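Local coordinates for hypothetical protein XAC2396 (Xanthomonas axonopodis pv. citri, PDB 2G3W), which is of unknown function but has a compact fold built around a variation of the PD-(D/E)XK nuclease motif, so a link to nucleic acids is conceivable but unproven, at residues A[25-30]-A[42-47]; A[67-72]-A[80-85]; A[100-105]-A[127-132]. One frame throughout, in Å; residues are numbered along the deposited sequence.

Contact 1 (A[25-30]-A[42-47]); sequences HSLTLA and VRLLAF
Phe47 offers one face of its ring to Leu27 and its edge to the imidazole of His25. Both methyls of Leu27 lie over that face, CD1 at 3.9 Å from the ring centroid in a CH-pi contact and CD2 at 3.7 Å from Phe47 CZ. At the rim, Phe47 CE1 points into the face of His25; this T-shaped pair has its centroids 5.3 Å apart and its planes at 72°. The guanidinium of Arg43 is the third flat group, with Leu29 CD2 over one face and Ala30 O at its edge.

The motif is a helix packed on a sheet: helix 37-49 lies against strand 21-31, an outermost strand of the large mixed sheet in this chain. The axes of the two short segments approach to 10.6 Å, and their N-to-C directions lie 147° apart, nearer antiparallel than crossed. Because a strand alternates its side chains, His25, Leu27 and Leu29 all turn toward the helix, which answers with Arg43, Leu44 and Phe47, spaced to share one side. The branched leucines suit the fit between a ring and a helix: Leu44 CD1 reaches Leu27 CD1 at 3.8 Å and touches Leu29 CD1. Phe47 holds CG anti to its backbone N (chi1 -169°), which carries the ring out to the strand. Its ring also meets Phe57, while His25 NE2 is hydrogen-bonded to the hydroxyl of Tyr21.

Arginine suits the strand end, where its chain, bent at chi3, can cover Leu29 and still reach the backbone. NE forms a salt bridge with Glu35. NH2 gives a weak, bent hydrogen bond to Ala30 O at 3.0 Å, and a water bridges the two segments, accepting from Ala30 N at 2.8 Å and from Arg43 NH1 at 3.1 Å.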
loop_
_atom_site.group_PDB
_atom_site.type_symbol
_atom_site.label_atom_id
_atom_site.label_comp_id
_atom_site.label_asym_id
_atom_site.label_seq_id
_atom_site.Cartn_x
_atom_site.Cartn_y
_atom_site.Cartn_z
ATOM N N HIS A 25 4.906 24.669 -9.342
ATOM C CA HIS A 25 4.801 25.319 -8.042
ATOM C C HIS A 25 6.047 26.118 -7.687
ATOM O O HIS A 25 7.147 25.574 -7.626
ATOM C CB HIS A 25 4.538 24.279 -6.939
ATOM C CG HIS A 25 3.198 23.637 -7.042
ATOM N ND1 HIS A 25 2.079 24.161 -6.434
ATOM C CD2 HIS A 25 2.782 22.547 -7.730
ATOM C CE1 HIS A 25 1.037 23.388 -6.702
ATOM N NE2 HIS A 25 1.439 22.403 -7.486
ATOM N N SER A 26 5.837 27.411 -7.454
ATOM C CA SER A 26 6.855 28.298 -6.943
ATOM C C SER A 26 6.687 28.403 -5.440
ATOM O O SER A 26 5.727 29.011 -4.955
ATOM C CB SER A 26 6.700 29.679 -7.591
ATOM O OG SER A 26 7.776 30.510 -7.236
ATOM N N LEU A 27 7.613 27.792 -4.702
ATOM C CA LEU A 27 7.495 27.699 -3.261
ATOM C C LEU A 27 8.574 28.481 -2.507
ATOM O O LEU A 27 9.659 28.710 -3.026
ATOM C CB LEU A 27 7.576 26.217 -2.830
ATOM C CG LEU A 27 6.508 25.284 -3.415
ATOM C CD1 LEU A 27 6.731 23.919 -2.863
ATOM C CD2 LEU A 27 5.090 25.751 -3.112
ATOM N N THR A 28 8.237 28.830 -1.267
ATOM C CA THR A 28 9.105 29.461 -0.295
ATOM C C THR A 28 8.971 28.667 0.983
ATOM O O THR A 28 7.845 28.347 1.401
ATOM C CB THR A 28 8.624 30.925 -0.097
ATOM O OG1 THR A 28 9.264 31.743 -1.083
ATOM C CG2 THR A 28 8.902 31.456 1.305
ATOM N N LEU A 29 10.114 28.287 1.569
ATOM C CA LEU A 29 10.150 27.507 2.807
ATOM C C LEU A 29 11.044 28.175 3.805
ATOM O O LEU A 29 12.212 28.460 3.502
ATOM C CB LEU A 29 10.658 26.065 2.574
ATOM C CG LEU A 29 9.874 25.098 1.703
ATOM C CD1 LEU A 29 10.359 25.247 0.259
ATOM C CD2 LEU A 29 10.119 23.676 2.221
ATOM N N ALA A 30 10.489 28.469 4.978
ATOM C CA ALA A 30 11.275 29.033 6.071
ATOM C C ALA A 30 11.853 27.853 6.828
ATOM O O ALA A 30 11.108 27.081 7.377
ATOM C CB ALA A 30 10.402 29.866 6.998
ATOM N N VAL A 42 12.403 16.685 3.203
ATOM C CA VAL A 42 11.244 15.781 3.387
ATOM C C VAL A 42 9.960 16.621 3.303
ATOM O O VAL A 42 8.970 16.174 2.681
ATOM C CB VAL A 42 11.281 14.992 4.710
ATOM C CG1 VAL A 42 9.967 14.194 4.938
ATOM C CG2 VAL A 42 12.440 13.978 4.710
ATOM N N ARG A 43 9.967 17.843 3.875
ATOM C CA ARG A 43 8.786 18.703 3.742
ATOM C C ARG A 43 8.546 19.105 2.288
ATOM O O ARG A 43 7.411 19.155 1.813
ATOM C CB ARG A 43 8.922 19.999 4.528
ATOM C CG ARG A 43 8.885 19.938 6.038
ATOM C CD ARG A 43 8.267 21.315 6.467
ATOM N NE ARG A 43 9.319 22.345 6.523
ATOM C CZ ARG A 43 9.204 23.613 6.170
ATOM N NH1 ARG A 43 8.087 24.090 5.613
ATOM N NH2 ARG A 43 10.264 24.405 6.312
ATOM N N LEU A 44 9.620 19.455 1.587
ATOM C CA LEU A 44 9.511 19.766 0.166
ATOM C C LEU A 44 8.989 18.548 -0.605
ATOM O O LEU A 44 8.069 18.662 -1.410
ATOM C CB LEU A 44 10.857 20.231 -0.394
ATOM C CG LEU A 44 10.808 20.675 -1.844
ATOM C CD1 LEU A 44 9.887 21.919 -1.975
ATOM C CD2 LEU A 44 12.207 20.933 -2.344
ATOM N N LEU A 45 9.579 17.382 -0.367
ATOM C CA LEU A 45 9.083 16.143 -0.975
ATOM C C LEU A 45 7.584 15.911 -0.646
ATOM O O LEU A 45 6.813 15.464 -1.517
ATOM C CB LEU A 45 9.964 14.929 -0.551
ATOM C CG LEU A 45 9.490 13.539 -0.987
ATOM C CD1 LEU A 45 9.431 13.365 -2.473
ATOM C CD2 LEU A 45 10.354 12.452 -0.343
ATOM N N ALA A 46 7.191 16.179 0.605
ATOM C CA ALA A 46 5.801 15.987 1.048
ATOM C C ALA A 46 4.848 16.869 0.269
ATOM O O ALA A 46 3.767 16.427 -0.157
ATOM C CB ALA A 46 5.655 16.242 2.537
ATOM N N PHE A 47 5.246 18.122 0.082
ATOM C CA PHE A 47 4.467 18.997 -0.747
ATOM C C PHE A 47 4.271 18.364 -2.142
ATOM O O PHE A 47 3.148 18.294 -2.650
ATOM C CB PHE A 47 5.096 20.411 -0.800
ATOM C CG PHE A 47 4.182 21.434 -1.429
ATOM C CD1 PHE A 47 3.968 21.422 -2.785
ATOM C CD2 PHE A 47 3.505 22.375 -0.648
ATOM C CE1 PHE A 47 3.094 22.340 -3.397
ATOM C CE2 PHE A 47 2.642 23.327 -1.258
ATOM C CZ PHE A 47 2.436 23.287 -2.621
HETATM O O HOH W 1 8.103 27.187 5.581
#

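Contact 2 (A[67-72]-A[80-85]); sequences PDLWRR and LWIDLG
Leu69 and Ile82 join their backbones twice, at the open end of the antiparallel beta hairpin made by strands 69-72 and 78-84, next to a bulge. Pro67-Asp68, just ahead of the first strand, may correspond to the PD of a PD-(D/E)XK motif, and Asp83 possibly to its second acid; no lysine stands two residues on, as befits a variation.

Among the backbone bonds, Leu69 N meets Ile82 O at 3.1 Å, and Ile82 N returns to Leu69 O at 2.8 Å; Arg71 and Leu80 form the next hydrogen-bonded pair. Asp68 N also points at Ile82 O, weakly, so two residues face one and make a classic beta bulge.

Of the polar side chains, Asp68 OD2 accepts from Leu84 N at 2.8 Å, on its anti side, so a carboxylate oxygen, not a backbone carbonyl, takes the N-H of Leu84 beyond the last bridge; OD1 turns to Arg39 in a salt bridge. Asp83 OD1 lies 4.0 Å from Asp68 OD2, and Asp83 OD2 forms a salt bridge with Arg91.

The aromatic contacts occupy the face of Trp70 and Trp81. Pro67, a compact puckered ring of CH2 groups, lays CB over the five-membered ring of Trp81, 3.4 Å from its centroid. Trp70 sets its six-membered ring nearly perpendicular (89°) to that of Trp81 in an offset edge-to-face pair. The CG of Trp70 sits between backbone N and carbonyl carbon (chi1 52°), which swings the indole between Pro67 CD on one face and Arg72 NE on the other.

Leucine and isoleucine fill the other face: Leu69 CD1 meets Ile82 CG2 at 4.0 Å, while Leu80 CB lies over one face of the Arg71 guanidinium, toward its rim. In the indole plane, Trp81 NE1 donates to Asp83 OD2 at 2.9 Å, coming from above the carboxylate plane.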
loop_
_atom_site.group_PDB
_atom_site.type_symbol
_atom_site.label_atom_id
_atom_site.label_comp_id
_atom_site.label_asym_id
_atom_site.label_seq_id
_atom_site.Cartn_x
_atom_site.Cartn_y
_atom_site.Cartn_z
ATOM N N PRO A 67 0.006 21.641 11.559
ATOM C CA PRO A 67 0.774 20.528 11.015
ATOM C C PRO A 67 1.978 21.059 10.238
ATOM O O PRO A 67 2.133 22.267 10.101
ATOM C CB PRO A 67 -0.214 19.881 10.054
ATOM C CG PRO A 67 -1.033 21.035 9.551
ATOM C CD PRO A 67 -1.189 21.938 10.745
ATOM N N ASP A 68 2.810 20.174 9.707
ATOM C CA ASP A 68 3.850 20.635 8.780
ATOM C C ASP A 68 3.303 21.087 7.453
ATOM O O ASP A 68 3.812 22.041 6.839
ATOM C CB ASP A 68 4.900 19.552 8.618
ATOM C CG ASP A 68 5.557 19.233 9.933
ATOM O OD1 ASP A 68 6.167 20.141 10.546
ATOM O OD2 ASP A 68 5.439 18.094 10.378
ATOM N N LEU A 69 2.271 20.399 6.977
ATOM C CA LEU A 69 1.558 20.919 5.783
ATOM C C LEU A 69 0.078 20.736 5.953
ATOM O O LEU A 69 -0.355 19.818 6.653
ATOM C CB LEU A 69 1.999 20.225 4.490
ATOM C CG LEU A 69 3.483 20.111 4.123
ATOM C CD1 LEU A 69 4.150 18.919 4.852
ATOM C CD2 LEU A 69 3.589 19.927 2.612
ATOM N N TRP A 70 -0.709 21.576 5.272
ATOM C CA TRP A 70 -2.166 21.403 5.255
ATOM C C TRP A 70 -2.876 22.084 4.100
ATOM O O TRP A 70 -2.383 23.083 3.553
ATOM C CB TRP A 70 -2.823 21.824 6.575
ATOM C CG TRP A 70 -2.507 23.208 7.118
ATOM C CD1 TRP A 70 -1.632 24.136 6.619
ATOM C CD2 TRP A 70 -3.052 23.768 8.315
ATOM N NE1 TRP A 70 -1.629 25.265 7.429
ATOM C CE2 TRP A 70 -2.482 25.050 8.483
ATOM C CE3 TRP A 70 -3.953 23.290 9.287
ATOM C CZ2 TRP A 70 -2.801 25.873 9.570
ATOM C CZ3 TRP A 70 -4.268 24.107 10.363
ATOM C CH2 TRP A 70 -3.698 25.392 10.489
ATOM N N ARG A 71 -3.993 21.476 3.720
ATOM C CA ARG A 71 -4.957 22.091 2.822
ATOM C C ARG A 71 -6.225 22.303 3.649
ATOM O O ARG A 71 -6.717 21.379 4.313
ATOM C CB ARG A 71 -5.222 21.202 1.617
ATOM C CG ARG A 71 -6.264 21.804 0.684
ATOM C CD ARG A 71 -6.461 20.971 -0.556
ATOM N NE ARG A 71 -7.056 19.662 -0.274
ATOM C CZ ARG A 71 -6.400 18.506 -0.334
ATOM N NH1 ARG A 71 -5.110 18.474 -0.664
ATOM N NH2 ARG A 71 -7.043 17.378 -0.074
ATOM N N ARG A 72 -6.722 23.527 3.652
ATOM C CA ARG A 72 -7.918 23.842 4.416
ATOM C C ARG A 72 -9.059 24.253 3.486
ATOM O O ARG A 72 -8.822 24.914 2.474
ATOM C CB ARG A 72 -7.612 24.951 5.423
ATOM C CG ARG A 72 -6.673 24.519 6.542
ATOM C CD ARG A 72 -6.274 25.735 7.342
ATOM N NE ARG A 72 -5.125 26.383 6.712
ATOM C CZ ARG A 72 -4.607 27.546 7.086
ATOM N NH1 ARG A 72 -5.137 28.211 8.090
ATOM N NH2 ARG A 72 -3.548 28.030 6.450
ATOM N N LEU A 80 -6.750 18.255 4.779
ATOM C CA LEU A 80 -5.591 17.398 4.779
ATOM C C LEU A 80 -4.591 17.983 5.751
ATOM O O LEU A 80 -4.291 19.173 5.685
ATOM C CB LEU A 80 -4.960 17.334 3.383
ATOM C CG LEU A 80 -3.764 16.372 3.200
ATOM C CD1 LEU A 80 -4.197 14.921 3.247
ATOM C CD2 LEU A 80 -3.075 16.695 1.870
ATOM N N TRP A 81 -4.078 17.130 6.628
ATOM C CA TRP A 81 -3.190 17.517 7.713
ATOM C C TRP A 81 -2.023 16.574 7.661
ATOM O O TRP A 81 -2.201 15.377 7.832
ATOM C CB TRP A 81 -3.930 17.343 9.039
ATOM C CG TRP A 81 -3.171 17.593 10.313
ATOM C CD1 TRP A 81 -2.127 16.867 10.819
ATOM C CD2 TRP A 81 -3.461 18.598 11.277
ATOM N NE1 TRP A 81 -1.722 17.381 12.031
ATOM C CE2 TRP A 81 -2.532 18.447 12.334
ATOM C CE3 TRP A 81 -4.417 19.628 11.347
ATOM C CZ2 TRP A 81 -2.521 19.289 13.453
ATOM C CZ3 TRP A 81 -4.409 20.470 12.461
ATOM C CH2 TRP A 81 -3.456 20.297 13.501
ATOM N N ILE A 82 -0.827 17.114 7.390
ATOM C CA ILE A 82 0.386 16.288 7.236
ATOM C C ILE A 82 1.432 16.569 8.323
ATOM O O ILE A 82 1.861 17.718 8.473
ATOM C CB ILE A 82 1.035 16.498 5.816
ATOM C CG1 ILE A 82 0.004 16.334 4.668
ATOM C CG2 ILE A 82 2.247 15.542 5.649
ATOM C CD1 ILE A 82 0.475 16.775 3.275
ATOM N N ASP A 83 1.824 15.543 9.093
ATOM C CA ASP A 83 2.853 15.662 10.127
ATOM C C ASP A 83 4.052 14.783 9.776
ATOM O O ASP A 83 3.880 13.616 9.366
ATOM C CB ASP A 83 2.340 15.249 11.530
ATOM C CG ASP A 83 1.593 16.376 12.257
ATOM O OD1 ASP A 83 1.864 17.552 12.023
ATOM O OD2 ASP A 83 0.687 16.084 13.036
ATOM N N LEU A 84 5.258 15.336 9.900
ATOM C CA LEU A 84 6.446 14.595 9.515
ATOM C C LEU A 84 6.982 13.950 10.757
ATOM O O LEU A 84 6.759 14.443 11.877
ATOM C CB LEU A 84 7.529 15.468 8.857
ATOM C CG LEU A 84 6.981 16.443 7.785
ATOM C CD1 LEU A 84 8.053 17.453 7.416
ATOM C CD2 LEU A 84 6.463 15.703 6.573
ATOM N N GLY A 85 7.667 12.838 10.570
ATOM C CA GLY A 85 8.324 12.174 11.700
ATOM C C GLY A 85 7.494 11.103 12.368
ATOM O O GLY A 85 6.756 10.322 11.722
#

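Contact 3 (A[100-105]-A[127-132]); sequences REAVVI and RNLRVI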
loop_
_atom_site.group_PDB
_atom_site.type_symbol
_atom_site.label_atom_id
_atom_site.label_comp_id
_atom_site.label_asym_id
_atom_site.label_seq_id
_atom_site.Cartn_x
_atom_site.Cartn_y
_atom_site.Cartn_z
ATOM N N ARG A 100 -10.090 15.950 7.730
ATOM C CA ARG A 100 -10.762 14.954 6.896
ATOM C C ARG A 100 -9.829 13.764 6.638
ATOM O O ARG A 100 -10.241 12.607 6.748
ATOM C CB ARG A 100 -11.208 15.597 5.573
ATOM C CG ARG A 100 -12.257 14.828 4.740
ATOM C CD ARG A 100 -12.356 15.373 3.257
ATOM N NE ARG A 100 -11.014 15.619 2.692
ATOM C CZ ARG A 100 -10.121 14.670 2.374
ATOM N NH1 ARG A 100 -10.441 13.379 2.510
ATOM N NH2 ARG A 100 -8.913 15.013 1.909
ATOM N N GLU A 101 -8.584 14.073 6.293
ATOM C CA GLU A 101 -7.535 13.079 6.135
ATOM C C GLU A 101 -6.313 13.553 6.916
ATOM O O GLU A 101 -5.968 14.724 6.858
ATOM C CB GLU A 101 -7.158 12.880 4.653
ATOM C CG GLU A 101 -6.079 11.740 4.458
ATOM C CD GLU A 101 -5.665 11.487 2.981
ATOM O OE1 GLU A 101 -6.516 11.514 2.076
ATOM O OE2 GLU A 101 -4.470 11.227 2.729
ATOM N N ALA A 102 -5.692 12.637 7.669
ATOM C CA ALA A 102 -4.458 12.916 8.378
ATOM C C ALA A 102 -3.397 12.058 7.745
ATOM O O ALA A 102 -3.691 10.921 7.327
ATOM C CB ALA A 102 -4.601 12.588 9.868
ATOM N N VAL A 103 -2.184 12.594 7.646
ATOM C CA VAL A 103 -1.034 11.858 7.095
ATOM C C VAL A 103 0.150 11.976 8.050
ATOM O O VAL A 103 0.480 13.074 8.513
ATOM C CB VAL A 103 -0.629 12.438 5.699
ATOM C CG1 VAL A 103 0.481 11.588 4.990
ATOM C CG2 VAL A 103 -1.897 12.592 4.783
ATOM N N VAL A 104 0.790 10.850 8.336
ATOM C CA VAL A 104 2.060 10.826 9.016
ATOM C C VAL A 104 3.093 10.352 7.990
ATOM O O VAL A 104 2.899 9.331 7.347
ATOM C CB VAL A 104 1.993 9.827 10.195
ATOM C CG1 VAL A 104 3.397 9.624 10.860
ATOM C CG2 VAL A 104 1.013 10.303 11.183
ATOM N N ILE A 105 4.196 11.092 7.850
ATOM C CA ILE A 105 5.284 10.721 6.924
ATOM C C ILE A 105 6.536 10.468 7.763
ATOM O O ILE A 105 7.149 11.399 8.250
ATOM C CB ILE A 105 5.519 11.845 5.904
ATOM C CG1 ILE A 105 4.246 12.047 5.072
ATOM C CG2 ILE A 105 6.762 11.542 4.962
ATOM C CD1 ILE A 105 4.359 13.159 4.000
ATOM N N ARG A 127 -9.821 5.535 10.703
ATOM C CA ARG A 127 -10.217 5.235 9.307
ATOM C C ARG A 127 -9.803 6.320 8.257
ATOM O O ARG A 127 -9.942 6.119 7.041
ATOM C CB ARG A 127 -11.722 4.851 9.224
ATOM C CG ARG A 127 -12.672 6.050 9.386
ATOM C CD ARG A 127 -14.157 5.712 9.197
ATOM N NE ARG A 127 -14.452 4.599 8.282
ATOM C CZ ARG A 127 -14.716 4.711 6.979
ATOM N NH1 ARG A 127 -14.697 5.887 6.380
ATOM N NH2 ARG A 127 -14.979 3.624 6.265
ATOM N N ASN A 128 -9.273 7.450 8.729
ATOM C CA ASN A 128 -8.964 8.589 7.861
ATOM C C ASN A 128 -7.488 8.927 7.941
ATOM O O ASN A 128 -7.059 10.038 7.630
ATOM C CB ASN A 128 -9.825 9.799 8.231
ATOM C CG ASN A 128 -9.548 10.323 9.654
ATOM O OD1 ASN A 128 -9.226 9.560 10.564
ATOM N ND2 ASN A 128 -9.700 11.638 9.839
ATOM N N LEU A 129 -6.711 7.949 8.360
ATOM C CA LEU A 129 -5.281 8.110 8.541
ATOM C C LEU A 129 -4.508 7.464 7.405
ATOM O O LEU A 129 -4.825 6.362 6.984
ATOM C CB LEU A 129 -4.879 7.459 9.871
ATOM C CG LEU A 129 -3.385 7.380 10.226
ATOM C CD1 LEU A 129 -2.756 8.758 10.287
ATOM C CD2 LEU A 129 -3.278 6.677 11.592
ATOM N N ARG A 130 -3.516 8.179 6.886
ATOM C CA ARG A 130 -2.547 7.633 5.938
ATOM C C ARG A 130 -1.157 7.639 6.587
ATOM O O ARG A 130 -0.706 8.671 7.092
ATOM C CB ARG A 130 -2.546 8.497 4.646
ATOM C CG ARG A 130 -1.548 8.045 3.577
ATOM C CD ARG A 130 -1.604 9.018 2.341
ATOM N NE ARG A 130 -2.921 8.892 1.733
ATOM C CZ ARG A 130 -3.297 7.910 0.915
ATOM N NH1 ARG A 130 -2.456 6.937 0.557
ATOM N NH2 ARG A 130 -4.525 7.891 0.475
ATOM N N VAL A 131 -0.478 6.499 6.621
ATOM C CA VAL A 131 0.858 6.455 7.190
ATOM C C VAL A 131 1.774 5.999 6.087
ATOM O O VAL A 131 1.514 4.977 5.417
ATOM C CB VAL A 131 0.980 5.498 8.436
ATOM C CG1 VAL A 131 2.483 5.456 8.929
ATOM C CG2 VAL A 131 0.062 5.964 9.559
ATOM N N ILE A 132 2.803 6.802 5.830
ATOM C CA ILE A 132 3.825 6.404 4.871
ATOM C C ILE A 132 5.226 6.438 5.478
ATOM O O ILE A 132 5.500 7.191 6.442
ATOM C CB ILE A 132 3.780 7.203 3.559
ATOM C CG1 ILE A 132 4.336 8.577 3.722
ATOM C CG2 ILE A 132 2.335 7.250 2.902
ATOM C CD1 ILE A 132 4.843 9.089 2.418
#
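Ala102 O is held by two groups of the neighbouring strand: Arg130 N donates to it at 2.8 Å, and Leu129 CA adds a longer C-H contact. Arg130 O is used in the same double way, accepting from Val104 N at 2.9 Å while Val103 CA comes within 3.2 Å. Together with Ala102 N to Asn128 O and Ile132 N to Val104 O, these bonds zip strands 101-106 and 129-133 in parallel. The chain between them runs through helix 110-123, a beta-alpha-beta crossover.

At the entrance to the pair, Asn128 does polar work that suits a short amide. Its CG occupies the slot between backbone N and carbonyl carbon (chi1 64°), folding ND2 back to Arg100 O at 3.3 Å. The donor stands above that carbonyl's plane, missing the lone pairs, a poorly directed acceptor geometry; the stronger partner of ND2 is Cys96 O in helix 89-98.

Glu101 and Arg130 form a diagonal salt bridge, since Arg130 is level with Val103, two residues beyond Glu101. Arg130 NE meets Glu101 OE2 at 3.0 Å, with the oxygen practically in the guanidinium plane but the donor 38° out of the carboxylate plane. Glutamate reaches there because its chain is extended; the arginine bends at chi3 to bring NE, not a terminal nitrogen, to the oxygen.

Apolar residues fill the rest. Ile105 and Ile132 run side by side, CG1 to CG1 at 3.7 Å, on the face turned to helix 37-49. On the opposite face small Ala102 leaves room for helix 89-98, and Leu129 CD1 lies 4.2 Å from Val104 CG2. The strands are thus bound by backbone bonds throughout, with charge pairing confined to the partly exposed end and branched hydrocarbon sealing the buried one.

Overall arrangement
All three contacts reach one large mixed sheet; contact 1 contributes helix 37-49, on which the other two pack. Contacts 2 and 3 are centred about 9 Å apart and are neighbours in the sheet: Trp81 O is 2.8 Å from Val103 N, a probable hydrogen bond that joins hairpin to crossover. Contact 1, about 12 Å from contact 2 and 19 Å from contact 3 between centres, brings the helix to both. Leu69 CD2 packs 3.5 Å from Phe47 N, and Ile105 CD1 lies 3.7 Å from Ala46 CB. The acids of contact 2 may correspond to those of a PD-(D/E)XK site, though a catalytic role for them is not established.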